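Local coordinates for protein (CD58) (Homo sapiens, PDB 1CCZ) that binds the T-cell surface adhesion protein CD2 as an adhesion ligand (lymphocyte function-associated antigen 3), through a domain of the immunoglobulin superfamily, at residues V26-Q31 / Y75-P80; T14-S19 / S59-I64; S2-G7 / F89-E94. One frame throughout, in Å; residues are numbered along the deposited sequence. Where two conformers were deposited one is given.

Overall arrangement
The three contacts illustrate how an immunoglobulin sandwich is assembled from pairings between chain segments far apart in sequence. Contacts 1 and 3 belong to one mixed six-stranded sheet, where strands 73-78 and 86-93 are neighbours; contact 2 pairs strands 13-15 and 62-64 in the facing three-stranded sheet. Centre to centre, contacts 1 and 2 lie about 11 Å apart, contacts 2 and 3 about 14 Å, and contacts 1 and 3 about 16 Å. Contact 3 closes a long loop around the other two, whose segments alternate along the chain. Trp28, Tyr75, Phe15 and Leu90 meet between the sheets, which joins all three contacts through a single core.

Contact 1: residues V26-Q31 / Y75-P80; sequences VLWKKQ and YEMESP
The carbonyl oxygen of Leu27 accepts the backbone N of Glu78 at 2.8 Å, with Met77 CA-H as a weaker second contact. This is the antiparallel pairing of strands C and F of an immunoglobulin V-type domain, and the same doubling recurs two residues on, where Lys29 O receives Glu76 N and Tyr75 CA. Side chains then divide between the two faces. On the core face lies Trp28, the central tryptophan of the fold. Met77 CB stands over its six-membered ring, 3.4 Å from the centroid. The first torsion of Met77, with CG anti to the backbone N (chi1 -171°), carries CG on over the fused bond to 3.4 Å from Trp28 CE2; the sulfur lies farther out and oblique to the ring, a Met-aromatic contact. Trp28 NE1 is turned to Gly60 O. Beside this pair, Lys30 runs alongside Tyr75 and sets its CG over the phenol face, 4.0 Å from the centroid. The Tyr75 hydroxyl bonds to Asp71 O, a tyrosine corner, and the ammonium of Lys30 pairs with Asp73. The opposite face is charged, consistent with the surface this family offers to CD2. Lys29, extended beyond CG, forms a long salt bridge there, NZ to Glu78 OE2 at 3.3 Å, and Glu78 CG rests 3.8 Å from Leu27 CB.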
ATOM      1  N   VAL A  26       3.702  26.412   8.013  1.00 25.74           N
ATOM      2  CA  VAL A  26       3.588  24.979   8.252  1.00 24.48           C
ATOM      3  C   VAL A  26       4.901  24.320   7.913  1.00 23.11           C
ATOM      4  O   VAL A  26       5.590  24.743   6.995  1.00 23.36           O
ATOM      5  CB  VAL A  26       2.438  24.329   7.408  1.00 26.70           C
ATOM      6  CG1 VAL A  26       2.709  24.460   5.950  1.00 29.44           C
ATOM      7  CG2 VAL A  26       2.328  22.870   7.736  1.00 30.35           C
ATOM      8  N   LEU A  27       5.266  23.301   8.674  1.00 22.71           N
ATOM      9  CA  LEU A  27       6.505  22.578   8.428  1.00 25.39           C
ATOM     10  C   LEU A  27       6.217  21.060   8.442  1.00 28.51           C
ATOM     11  O   LEU A  27       5.506  20.559   9.331  1.00 27.76           O
ATOM     12  CB  LEU A  27       7.536  22.913   9.509  1.00 26.84           C
ATOM     13  CG  LEU A  27       8.874  22.174   9.458  1.00 29.60           C
ATOM     14  CD1 LEU A  27       9.599  22.490   8.160  1.00 33.37           C
ATOM     15  CD2 LEU A  27       9.730  22.593  10.631  1.00 34.34           C
ATOM     16  N   TRP A  28       6.749  20.348   7.443  1.00 25.95           N
ATOM     17  CA  TRP A  28       6.577  18.908   7.347  1.00 24.78           C
ATOM     18  C   TRP A  28       7.933  18.265   7.476  1.00 26.89           C
ATOM     19  O   TRP A  28       8.917  18.706   6.841  1.00 25.74           O
ATOM     20  CB  TRP A  28       5.973  18.516   6.007  1.00 23.18           C
ATOM     21  CG  TRP A  28       4.503  18.651   5.990  1.00 23.10           C
ATOM     22  CD1 TRP A  28       3.784  19.724   5.548  1.00 22.37           C
ATOM     23  CD2 TRP A  28       3.543  17.663   6.404  1.00 23.68           C
ATOM     24  NE1 TRP A  28       2.440  19.467   5.656  1.00 25.61           N
ATOM     25  CE2 TRP A  28       2.261  18.211   6.178  1.00 23.95           C
ATOM     26  CE3 TRP A  28       3.645  16.371   6.942  1.00 21.85           C
ATOM     27  CZ2 TRP A  28       1.083  17.512   6.470  1.00 24.14           C
ATOM     28  CZ3 TRP A  28       2.471  15.677   7.234  1.00 22.17           C
ATOM     29  CH2 TRP A  28       1.208  16.250   6.996  1.00 22.45           C
ATOM     30  N   LYS A  29       7.988  17.229   8.316  1.00 26.05           N
ATOM     31  CA  LYS A  29       9.222  16.499   8.537  1.00 27.99           C
ATOM     32  C   LYS A  29       8.998  15.016   8.286  1.00 27.98           C
ATOM     33  O   LYS A  29       7.896  14.506   8.493  1.00 27.53           O
ATOM     34  CB  LYS A  29       9.711  16.693   9.971  1.00 28.60           C
ATOM     35  CG  LYS A  29      10.332  18.050  10.249  1.00 32.72           C
ATOM     36  CD  LYS A  29      10.546  18.236  11.743  1.00 35.50           C
ATOM     37  CE  LYS A  29      11.386  19.476  12.048  1.00 40.83           C
ATOM     38  NZ  LYS A  29      11.531  19.699  13.521  1.00 43.19           N
ATOM     39  N   LYS A  30      10.053  14.356   7.817  1.00 29.77           N
ATOM     40  CA  LYS A  30      10.065  12.917   7.556  1.00 32.95           C
ATOM     41  C   LYS A  30      11.059  12.464   8.611  1.00 35.38           C
ATOM     42  O   LYS A  30      12.273  12.614   8.444  1.00 32.36           O
ATOM     43  CB  LYS A  30      10.611  12.630   6.163  1.00 32.38           C
ATOM     44  CG  LYS A  30      10.801  11.154   5.832  1.00 34.73           C
ATOM     45  CD  LYS A  30      11.467  11.023   4.470  1.00 36.61           C
ATOM     46  CE  LYS A  30      11.302   9.640   3.878  1.00 38.49           C
ATOM     47  NZ  LYS A  30      12.324   8.729   4.442  1.00 41.91           N
ATOM     48  N   GLN A  31      10.531  11.931   9.705  1.00 39.41           N
ATOM     49  CA  GLN A  31      11.373  11.531  10.812  1.00 45.72           C
ATOM     50  C   GLN A  31      11.756  12.878  11.425  1.00 46.65           C
ATOM     51  O   GLN A  31      10.891  13.636  11.864  1.00 44.40           O
ATOM     52  CB  GLN A  31      12.632  10.798  10.320  1.00 51.15           C
ATOM     53  CG  GLN A  31      12.480   9.285  10.172  1.00 60.01           C
ATOM     54  CD  GLN A  31      11.919   8.609  11.421  1.00 64.75           C
ATOM     55  OE1 GLN A  31      10.985   9.117  12.059  1.00 68.34           O
ATOM     56  NE2 GLN A  31      12.486   7.455  11.776  1.00 66.51           N
ATOM     57  N   TYR A  75       5.891  10.789   9.052  1.00 32.39           N
ATOM     58  CA  TYR A  75       5.957  12.199   8.697  1.00 31.67           C
ATOM     59  C   TYR A  75       5.157  12.941   9.747  1.00 33.29           C
ATOM     60  O   TYR A  75       4.123  12.452  10.227  1.00 31.26           O
ATOM     61  CB  TYR A  75       5.343  12.457   7.321  1.00 28.15           C
ATOM     62  CG  TYR A  75       6.135  11.896   6.165  1.00 29.69           C
ATOM     63  CD1 TYR A  75       6.201  10.509   5.938  1.00 28.07           C
ATOM     64  CD2 TYR A  75       6.813  12.744   5.284  1.00 27.48           C
ATOM     65  CE1 TYR A  75       6.922   9.981   4.857  1.00 25.15           C
ATOM     66  CE2 TYR A  75       7.536  12.229   4.201  1.00 28.73           C
ATOM     67  CZ  TYR A  75       7.580  10.845   3.998  1.00 27.49           C
ATOM     68  OH  TYR A  75       8.265  10.339   2.922  1.00 26.46           O
ATOM     69  N   GLU A  76       5.642  14.128  10.100  1.00 33.64           N
ATOM     70  CA  GLU A  76       4.980  14.947  11.105  1.00 35.62           C
ATOM     71  C   GLU A  76       4.793  16.383  10.597  1.00 32.83           C
ATOM     72  O   GLU A  76       5.679  16.956   9.960  1.00 30.68           O
ATOM     73  CB  GLU A  76       5.814  14.938  12.397  1.00 36.77           C
ATOM     74  CG  GLU A  76       6.409  13.575  12.747  1.00 43.56           C
ATOM     75  CD  GLU A  76       7.780  13.327  12.107  1.00 49.81           C
ATOM     76  OE1 GLU A  76       8.505  14.312  11.848  1.00 52.18           O
ATOM     77  OE2 GLU A  76       8.143  12.146  11.860  1.00 52.20           O
ATOM     78  N   MET A  77       3.626  16.943  10.871  1.00 31.02           N
ATOM     79  CA  MET A  77       3.308  18.302  10.472  1.00 33.25           C
ATOM     80  C   MET A  77       3.269  19.197  11.688  1.00 34.27           C
ATOM     81  O   MET A  77       2.703  18.819  12.709  1.00 34.88           O
ATOM     82  CB  MET A  77       1.930  18.349   9.820  1.00 36.22           C
ATOM     83  CG  MET A  77       1.601  19.682   9.173  1.00 44.63           C
ATOM     84  SD  MET A  77       0.068  20.413   9.795  1.00 59.21           S
ATOM     85  CE  MET A  77       0.687  21.076  11.340  1.00 53.49           C
ATOM     86  N   GLU A  78       3.875  20.372  11.606  1.00 32.28           N
ATOM     87  CA  GLU A  78       3.782  21.288  12.729  1.00 33.39           C
ATOM     88  C   GLU A  78       3.472  22.666  12.218  1.00 33.87           C
ATOM     89  O   GLU A  78       3.913  23.049  11.124  1.00 32.90           O
ATOM     90  CB  GLU A  78       5.054  21.321  13.559  1.00 35.39           C
ATOM     91  CG  GLU A  78       6.317  21.365  12.799  1.00 43.97           C
ATOM     92  CD  GLU A  78       7.491  21.509  13.734  1.00 51.69           C
ATOM     93  OE1 GLU A  78       7.575  22.563  14.392  1.00 57.49           O
ATOM     94  OE2 GLU A  78       8.326  20.581  13.829  1.00 55.89           O
ATOM     95  N   SER A  79       2.686  23.390  13.008  1.00 32.01           N
ATOM     96  CA  SER A  79       2.272  24.752  12.690  1.00 31.80           C
ATOM     97  C   SER A  79       2.236  25.491  14.027  1.00 32.95           C
ATOM     98  O   SER A  79       1.817  24.916  15.026  1.00 33.80           O
ATOM     99  CB  SER A  79       0.893  24.736  12.054  1.00 31.80           C
ATOM    100  OG  SER A  79       0.637  25.973  11.419  1.00 36.30           O
ATOM    101  N   PRO A  80       2.658  26.775  14.061  1.00 32.46           N
ATOM    102  CA  PRO A  80       2.670  27.544  15.314  1.00 34.48           C
ATOM    103  C   PRO A  80       1.403  27.547  16.158  1.00 38.73           C
ATOM    104  O   PRO A  80       1.483  27.385  17.374  1.00 38.82           O
ATOM    105  CB  PRO A  80       3.071  28.947  14.873  1.00 32.66           C
ATOM    106  CG  PRO A  80       3.840  28.730  13.611  1.00 29.51           C
ATOM    107  CD  PRO A  80       3.135  27.590  12.931  1.00 29.59           C
TER

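Contact 2: residues T14-S19 / S59-I64; sequences TFHVPS and SGSLTI
From Thr14 to Phe15 the chain runs antiparallel to Leu62 and Thr63, held by a firm bond from Phe15 N to Leu62 O (2.7 Å) and a weak return from Leu62 N to Phe15 O (3.3 Å). Thr14 and Thr63 form a non-hydrogen-bonded backbone pair, and it is their side chains that meet: each places OG1 beside its own backbone N (chi1 -68° in both), and the two hydroxyls come to 2.6 Å in a short hydrogen bond. The other face of the pairing belongs to the core. Phe15 sends CE2 to within 3.9 Å of Ile64 CD1, and its ring also meets those of Tyr75 and Phe88 from the facing sheet. Strands 13-15 and 62-64 are strands B and E of the immunoglobulin sandwich. Beyond Phe15 the regular backbone pairing ends and a serine hydroxyl takes over as acceptor: Val17 N donates to Ser61 OG at 3.0 Å and 166°. That serine is positioned by an ST turn, in which Ser59 OG accepts from Ser61 N and is itself bonded to Asp56. Val17 CG1 lies against the Ser59 carbonyl oxygen, 3.5 Å away, and farther along Ser19 CB meets Ser59 CB at 3.6 Å.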
ATOM      1  N   THR A  14      -1.658  12.017  -0.384  1.00 31.10           N
ATOM      2  CA  THR A  14      -1.868  13.309   0.232  1.00 31.38           C
ATOM      3  C   THR A  14      -2.141  13.078   1.716  1.00 32.75           C
ATOM      4  O   THR A  14      -2.983  12.254   2.072  1.00 34.77           O
ATOM      5  CB  THR A  14      -3.052  14.033  -0.399  1.00 31.26           C
ATOM      6  OG1 THR A  14      -2.708  14.392  -1.738  1.00 31.99           O
ATOM      7  CG2 THR A  14      -3.398  15.290   0.393  1.00 29.31           C
ATOM      8  N   PHE A  15      -1.392  13.766   2.575  1.00 33.47           N
ATOM      9  CA  PHE A  15      -1.569  13.670   4.016  1.00 33.73           C
ATOM     10  C   PHE A  15      -2.562  14.787   4.319  1.00 37.80           C
ATOM     11  O   PHE A  15      -2.189  15.961   4.382  1.00 37.69           O
ATOM     12  CB  PHE A  15      -0.247  13.923   4.741  1.00 30.42           C
ATOM     13  CG  PHE A  15       0.818  12.873   4.479  1.00 30.69           C
ATOM     14  CD1 PHE A  15       0.476  11.569   4.138  1.00 33.24           C
ATOM     15  CD2 PHE A  15       2.166  13.193   4.577  1.00 29.55           C
ATOM     16  CE1 PHE A  15       1.469  10.599   3.899  1.00 32.15           C
ATOM     17  CE2 PHE A  15       3.163  12.241   4.343  1.00 29.73           C
ATOM     18  CZ  PHE A  15       2.817  10.943   4.004  1.00 30.14           C
ATOM     19  N   HIS A  16      -3.833  14.417   4.466  1.00 41.68           N
ATOM     20  CA  HIS A  16      -4.896  15.385   4.730  1.00 45.52           C
ATOM     21  C   HIS A  16      -4.905  15.874   6.168  1.00 47.30           C
ATOM     22  O   HIS A  16      -4.986  15.084   7.115  1.00 47.31           O
ATOM     23  CB  HIS A  16      -6.254  14.786   4.375  1.00 46.43           C
ATOM     24  CG  HIS A  16      -6.419  14.509   2.909  1.00 50.91           C
ATOM     25  ND1 HIS A  16      -6.698  15.500   1.993  1.00 53.34           N
ATOM     26  CD2 HIS A  16      -6.316  13.355   2.205  1.00 52.71           C
ATOM     27  CE1 HIS A  16      -6.763  14.972   0.780  1.00 54.19           C
ATOM     28  NE2 HIS A  16      -6.533  13.671   0.882  1.00 53.70           N
ATOM     29  N   VAL A  17      -4.811  17.190   6.316  1.00 48.33           N
ATOM     30  CA  VAL A  17      -4.787  17.808   7.622  1.00 50.66           C
ATOM     31  C   VAL A  17      -6.045  18.634   7.798  1.00 56.87           C
ATOM     32  O   VAL A  17      -6.387  19.436   6.930  1.00 58.44           O
ATOM     33  CB  VAL A  17      -3.572  18.735   7.768  1.00 46.60           C
ATOM     34  CG1 VAL A  17      -3.687  19.557   9.031  1.00 47.25           C
ATOM     35  CG2 VAL A  17      -2.304  17.919   7.800  1.00 44.98           C
ATOM     36  N   PRO A  18      -6.769  18.420   8.915  1.00 62.36           N
ATOM     37  CA  PRO A  18      -8.015  19.124   9.275  1.00 66.85           C
ATOM     38  C   PRO A  18      -8.005  20.615   8.879  1.00 71.72           C
ATOM     39  O   PRO A  18      -7.252  21.421   9.439  1.00 72.65           O
ATOM     40  CB  PRO A  18      -8.097  18.949  10.795  1.00 64.94           C
ATOM     41  CG  PRO A  18      -7.005  17.938  11.165  1.00 65.25           C
ATOM     42  CD  PRO A  18      -6.413  17.396   9.910  1.00 62.02           C
ATOM     43  N   SER A  19      -8.854  20.986   7.929  1.00 76.14           N
ATOM     44  CA  SER A  19      -8.886  22.364   7.466  1.00 82.38           C
ATOM     45  C   SER A  19      -9.951  23.251   8.105  1.00 86.61           C
ATOM     46  O   SER A  19     -11.138  23.136   7.792  1.00 89.12           O
ATOM     47  CB  SER A  19      -9.048  22.394   5.938  1.00 82.94           C
ATOM     48  OG  SER A  19      -9.336  23.704   5.472  1.00 82.99           O
ATOM     49  N   SER A  59      -4.820  24.430   4.336  1.00 42.70           N
ATOM     50  CA  SER A  59      -4.931  23.366   5.339  1.00 38.67           C
ATOM     51  C   SER A  59      -3.591  22.858   5.804  1.00 36.96           C
ATOM     52  O   SER A  59      -3.485  22.289   6.885  1.00 37.19           O
ATOM     53  CB  SER A  59      -5.686  22.190   4.753  1.00 35.94           C
ATOM     54  OG  SER A  59      -5.002  21.723   3.601  1.00 37.19           O
ATOM     55  N   GLY A  60      -2.575  23.051   4.971  1.00 34.47           N
ATOM     56  CA  GLY A  60      -1.252  22.573   5.304  1.00 32.25           C
ATOM     57  C   GLY A  60      -1.055  21.146   4.823  1.00 31.89           C
ATOM     58  O   GLY A  60      -0.024  20.552   5.084  1.00 35.62           O
ATOM     59  N   SER A  61      -2.041  20.600   4.118  1.00 31.36           N
ATOM     60  CA  SER A  61      -1.968  19.231   3.587  1.00 31.01           C
ATOM     61  C   SER A  61      -0.802  19.067   2.626  1.00 29.66           C
ATOM     62  O   SER A  61      -0.583  19.910   1.757  1.00 29.66           O
ATOM     63  CB  SER A  61      -3.262  18.868   2.839  1.00 32.25           C
ATOM     64  OG  SER A  61      -4.320  18.581   3.732  1.00 35.35           O
ATOM     65  N   LEU A  62      -0.073  17.963   2.770  1.00 29.19           N
ATOM     66  CA  LEU A  62       1.078  17.676   1.915  1.00 27.56           C
ATOM     67  C   LEU A  62       0.787  16.569   0.914  1.00 29.62           C
ATOM     68  O   LEU A  62       0.233  15.530   1.283  1.00 28.95           O
ATOM     69  CB  LEU A  62       2.277  17.242   2.767  1.00 24.55           C
ATOM     70  CG  LEU A  62       3.561  16.881   2.015  1.00 22.90           C
ATOM     71  CD1 LEU A  62       4.131  18.146   1.420  1.00 25.67           C
ATOM     72  CD2 LEU A  62       4.566  16.253   2.940  1.00 22.00           C
ATOM     73  N   THR A  63       1.148  16.796  -0.349  1.00 27.93           N
ATOM     74  CA  THR A  63       0.993  15.784  -1.379  1.00 26.85           C
ATOM     75  C   THR A  63       2.401  15.443  -1.858  1.00 27.18           C
ATOM     76  O   THR A  63       3.170  16.338  -2.186  1.00 26.61           O
ATOM     77  CB  THR A  63       0.165  16.281  -2.570  1.00 27.06           C
ATOM     78  OG1 THR A  63      -1.187  16.476  -2.154  1.00 28.91           O
ATOM     79  CG2 THR A  63       0.170  15.240  -3.700  1.00 28.04           C
ATOM     80  N   ILE A  64       2.747  14.158  -1.855  1.00 25.36           N
ATOM     81  CA  ILE A  64       4.056  13.696  -2.313  1.00 27.64           C
ATOM     82  C   ILE A  64       3.852  12.926  -3.627  1.00 31.95           C
ATOM     83  O   ILE A  64       3.047  11.996  -3.689  1.00 33.20           O
ATOM     84  CB  ILE A  64       4.703  12.745  -1.297  1.00 26.50           C
ATOM     85  CG1 ILE A  64       4.788  13.423   0.064  1.00 24.99           C
ATOM     86  CG2 ILE A  64       6.086  12.327  -1.786  1.00 25.93           C
ATOM     87  CD1 ILE A  64       5.333  12.542   1.163  1.00 25.76           C
TER
HETATM   88  O   HOH W   1      -6.640  18.857   1.171  1.00 52.56           O

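Contact 3: residues S2-G7 / F89-E94; sequences SQQIYG and FLYVLE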
ATOM      1  N   SER A   2      -2.584  10.605  14.518  1.00 76.78           N
ATOM      2  CA  SER A   2      -1.765   9.563  13.885  1.00 72.40           C
ATOM      3  C   SER A   2      -2.591   8.963  12.740  1.00 68.96           C
ATOM      4  O   SER A   2      -3.803   8.790  12.870  1.00 70.56           O
ATOM      5  CB  SER A   2      -1.411   8.471  14.896  1.00 71.89           C
ATOM      6  OG  SER A   2      -0.133   7.929  14.635  1.00 72.35           O
ATOM      7  N   GLN A   3      -1.957   8.652  11.621  1.00 62.50           N
ATOM      8  CA  GLN A   3      -2.709   8.100  10.507  1.00 56.41           C
ATOM      9  C   GLN A   3      -1.847   7.169   9.698  1.00 53.93           C
ATOM     10  O   GLN A   3      -0.658   7.436   9.492  1.00 52.52           O
ATOM     11  CB  GLN A   3      -3.212   9.214   9.613  1.00 56.39           C
ATOM     12  CG  GLN A   3      -4.695   9.375   9.619  1.00 62.30           C
ATOM     13  CD  GLN A   3      -5.277   9.313   8.221  1.00 67.90           C
ATOM     14  OE1 GLN A   3      -5.874   8.312   7.837  1.00 71.67           O
ATOM     15  NE2 GLN A   3      -5.101  10.387   7.447  1.00 69.52           N
ATOM     16  N   GLN A   4      -2.451   6.069   9.254  1.00 49.97           N
ATOM     17  CA  GLN A   4      -1.752   5.078   8.448  1.00 46.41           C
ATOM     18  C   GLN A   4      -2.104   5.373   7.002  1.00 43.02           C
ATOM     19  O   GLN A   4      -3.287   5.456   6.658  1.00 43.49           O
ATOM     20  CB  GLN A   4      -2.214   3.677   8.824  1.00 48.48           C
ATOM     21  CG  GLN A   4      -1.946   3.329  10.266  1.00 54.65           C
ATOM     22  CD  GLN A   4      -0.562   2.749  10.460  1.00 59.95           C
ATOM     23  OE1 GLN A   4       0.289   3.337  11.145  1.00 63.52           O
ATOM     24  NE2 GLN A   4      -0.322   1.584   9.857  1.00 64.36           N
ATOM     25  N   ILE A   5      -1.088   5.554   6.163  1.00 38.39           N
ATOM     26  CA  ILE A   5      -1.328   5.860   4.754  1.00 35.66           C
ATOM     27  C   ILE A   5      -0.594   4.849   3.884  1.00 33.64           C
ATOM     28  O   ILE A   5       0.566   4.518   4.129  1.00 33.78           O
ATOM     29  CB  ILE A   5      -0.861   7.317   4.395  1.00 35.40           C
ATOM     30  CG1 ILE A   5      -1.495   8.329   5.356  1.00 32.68           C
ATOM     31  CG2 ILE A   5      -1.268   7.665   2.971  1.00 34.38           C
ATOM     32  CD1 ILE A   5      -2.938   8.652   5.040  1.00 32.12           C
ATOM     33  N   TYR A   6      -1.284   4.360   2.863  1.00 32.13           N
ATOM     34  CA  TYR A   6      -0.719   3.373   1.964  1.00 33.29           C
ATOM     35  C   TYR A   6      -0.605   3.913   0.552  1.00 31.66           C
ATOM     36  O   TYR A   6      -1.607   4.226  -0.077  1.00 34.00           O
ATOM     37  CB  TYR A   6      -1.592   2.114   2.001  1.00 33.26           C
ATOM     38  CG  TYR A   6      -1.710   1.568   3.405  1.00 34.07           C
ATOM     39  CD1 TYR A   6      -0.669   0.826   3.967  1.00 33.36           C
ATOM     40  CD2 TYR A   6      -2.819   1.868   4.203  1.00 32.18           C
ATOM     41  CE1 TYR A   6      -0.713   0.404   5.286  1.00 37.29           C
ATOM     42  CE2 TYR A   6      -2.878   1.448   5.533  1.00 35.37           C
ATOM     43  CZ  TYR A   6      -1.817   0.720   6.074  1.00 37.56           C
ATOM     44  OH  TYR A   6      -1.833   0.339   7.410  1.00 41.18           O
ATOM     45  N   GLY A   7       0.622   4.036   0.063  1.00 29.41           N
ATOM     46  CA  GLY A   7       0.807   4.552  -1.277  1.00 28.47           C
ATOM     47  C   GLY A   7       1.447   3.529  -2.185  1.00 28.58           C
ATOM     48  O   GLY A   7       1.964   2.515  -1.722  1.00 28.29           O
ATOM     49  N   PHE A  89       2.040   7.763   9.172  1.00 35.57           N
ATOM     50  CA  PHE A  89       3.050   6.777   8.795  1.00 33.07           C
ATOM     51  C   PHE A  89       2.648   6.272   7.416  1.00 31.52           C
ATOM     52  O   PHE A  89       1.555   5.736   7.200  1.00 31.11           O
ATOM     53  CB  PHE A  89       3.247   5.630   9.821  1.00 30.63           C
ATOM     54  CG  PHE A  89       3.003   6.082  11.257  0.50 28.09           C
ATOM     55  CD1 PHE A  89       1.770   6.597  11.624  0.50 28.85           C
ATOM     56  CD2 PHE A  89       4.033   6.129  12.193  0.50 27.13           C
ATOM     57  CE1 PHE A  89       1.579   7.158  12.869  0.50 27.00           C
ATOM     58  CE2 PHE A  89       3.845   6.686  13.438  0.50 25.72           C
ATOM     59  CZ  PHE A  89       2.619   7.206  13.776  0.50 24.70           C
ATOM     60  N   LEU A  90       3.536   6.540   6.473  1.00 30.14           N
ATOM     61  CA  LEU A  90       3.335   6.191   5.088  1.00 29.74           C
ATOM     62  C   LEU A  90       4.072   4.910   4.732  1.00 30.38           C
ATOM     63  O   LEU A  90       5.263   4.765   5.021  1.00 30.20           O
ATOM     64  CB  LEU A  90       3.837   7.338   4.198  1.00 28.37           C
ATOM     65  CG  LEU A  90       3.989   7.044   2.698  1.00 28.92           C
ATOM     66  CD1 LEU A  90       2.606   6.930   2.074  1.00 26.82           C
ATOM     67  CD2 LEU A  90       4.813   8.140   2.013  1.00 26.96           C
ATOM     68  N   TYR A  91       3.348   3.978   4.119  1.00 31.19           N
ATOM     69  CA  TYR A  91       3.949   2.737   3.648  1.00 31.35           C
ATOM     70  C   TYR A  91       3.857   2.829   2.130  1.00 29.60           C
ATOM     71  O   TYR A  91       2.838   3.277   1.592  1.00 29.34           O
ATOM     72  CB  TYR A  91       3.169   1.533   4.163  1.00 35.38           C
ATOM     73  CG  TYR A  91       3.127   1.482   5.662  1.00 39.84           C
ATOM     74  CD1 TYR A  91       4.204   0.964   6.383  1.00 41.96           C
ATOM     75  CD2 TYR A  91       2.048   2.022   6.372  1.00 42.98           C
ATOM     76  CE1 TYR A  91       4.222   0.994   7.786  1.00 47.20           C
ATOM     77  CE2 TYR A  91       2.049   2.061   7.780  1.00 47.28           C
ATOM     78  CZ  TYR A  91       3.147   1.547   8.483  1.00 50.48           C
ATOM     79  OH  TYR A  91       3.200   1.615   9.872  1.00 55.73           O
ATOM     80  N   VAL A  92       4.931   2.450   1.443  1.00 29.99           N
ATOM     81  CA  VAL A  92       4.965   2.488  -0.020  1.00 31.26           C
ATOM     82  C   VAL A  92       5.002   1.047  -0.533  1.00 32.61           C
ATOM     83  O   VAL A  92       5.973   0.310  -0.321  1.00 33.25           O
ATOM     84  CB  VAL A  92       6.195   3.246  -0.529  1.00 31.05           C
ATOM     85  CG1 VAL A  92       6.239   3.195  -2.042  1.00 28.54           C
ATOM     86  CG2 VAL A  92       6.152   4.699  -0.023  1.00 29.45           C
ATOM     87  N   LEU A  93       3.932   0.656  -1.213  1.00 30.55           N
ATOM     88  CA  LEU A  93       3.815  -0.703  -1.689  1.00 29.33           C
ATOM     89  C   LEU A  93       3.854  -0.848  -3.184  1.00 30.20           C
ATOM     90  O   LEU A  93       3.406   0.011  -3.943  1.00 32.32           O
ATOM     91  CB  LEU A  93       2.505  -1.318  -1.177  1.00 30.18           C
ATOM     92  CG  LEU A  93       2.378  -1.566   0.327  1.00 28.93           C
ATOM     93  CD1 LEU A  93       1.880  -0.323   0.991  1.00 29.14           C
ATOM     94  CD2 LEU A  93       1.409  -2.677   0.581  1.00 29.07           C
ATOM     95  N   GLU A  94       4.401  -1.967  -3.607  1.00 30.07           N
ATOM     96  CA  GLU A  94       4.432  -2.287  -5.008  1.00 29.60           C
ATOM     97  C   GLU A  94       3.125  -3.113  -5.228  1.00 27.97           C
ATOM     98  O   GLU A  94       2.702  -3.885  -4.358  1.00 26.89           O
ATOM     99  CB  GLU A  94       5.724  -3.052  -5.259  1.00 31.92           C
ATOM    100  CG  GLU A  94       5.672  -4.191  -6.209  1.00 42.81           C
ATOM    101  CD  GLU A  94       6.983  -4.953  -6.176  1.00 50.36           C
ATOM    102  OE1 GLU A  94       7.997  -4.309  -5.798  1.00 58.53           O
ATOM    103  OE2 GLU A  94       7.006  -6.167  -6.504  1.00 44.61           O
TER
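Tyr6 and Tyr91 stand side by side on neighbouring strands and point the same way, their rings nearly parallel (18° between planes) but slid so far apart that they barely overlap. The centroids are 5.4 Å apart, and the touch is made by Tyr6 CE1 against Tyr91 CD2 at 3.4 Å. Two smaller groups fit in around the pair. At the edge of the Tyr6 ring, near its plane, Leu93 adds a methyl bump, CD1 lying 4.1 Å from Tyr6 CD1. From the other end Gln4, bent at chi2 (-87°), folds its amide back toward the tyrosines: CD meets the edge of the Tyr91 ring in its plane, and NE2 comes 3.2 Å from Tyr91 CE2. The amide is kept there by a bond from Gln4 NE2 to Tyr6 OH (3.1 Å), with the hydroxyl tilted 17° out of the amide plane. On the buried face, hollows and bumps are aliphatic. Leu90 leans across the pairing so that CD1 reaches over to Ile5 CG2 and Gly7 N, each 4.0 Å away, where Gly7 has no side chain to cover the backbone. Val13 and Phe15 of the facing sheet pack against both Ile5 and Leu90. Backbone bonds zip the whole edge, alternating from strand to strand: Phe89 N to Gln3 O, Ile5 N to Phe89 O, Tyr91 N to Ile5 O, Gly7 N to Tyr91 O and Leu93 N to Gly7 O. Such parallel pairing of the N-terminal strand with strand G is the A'-G pairing found in V-set and I-set immunoglobulin domains.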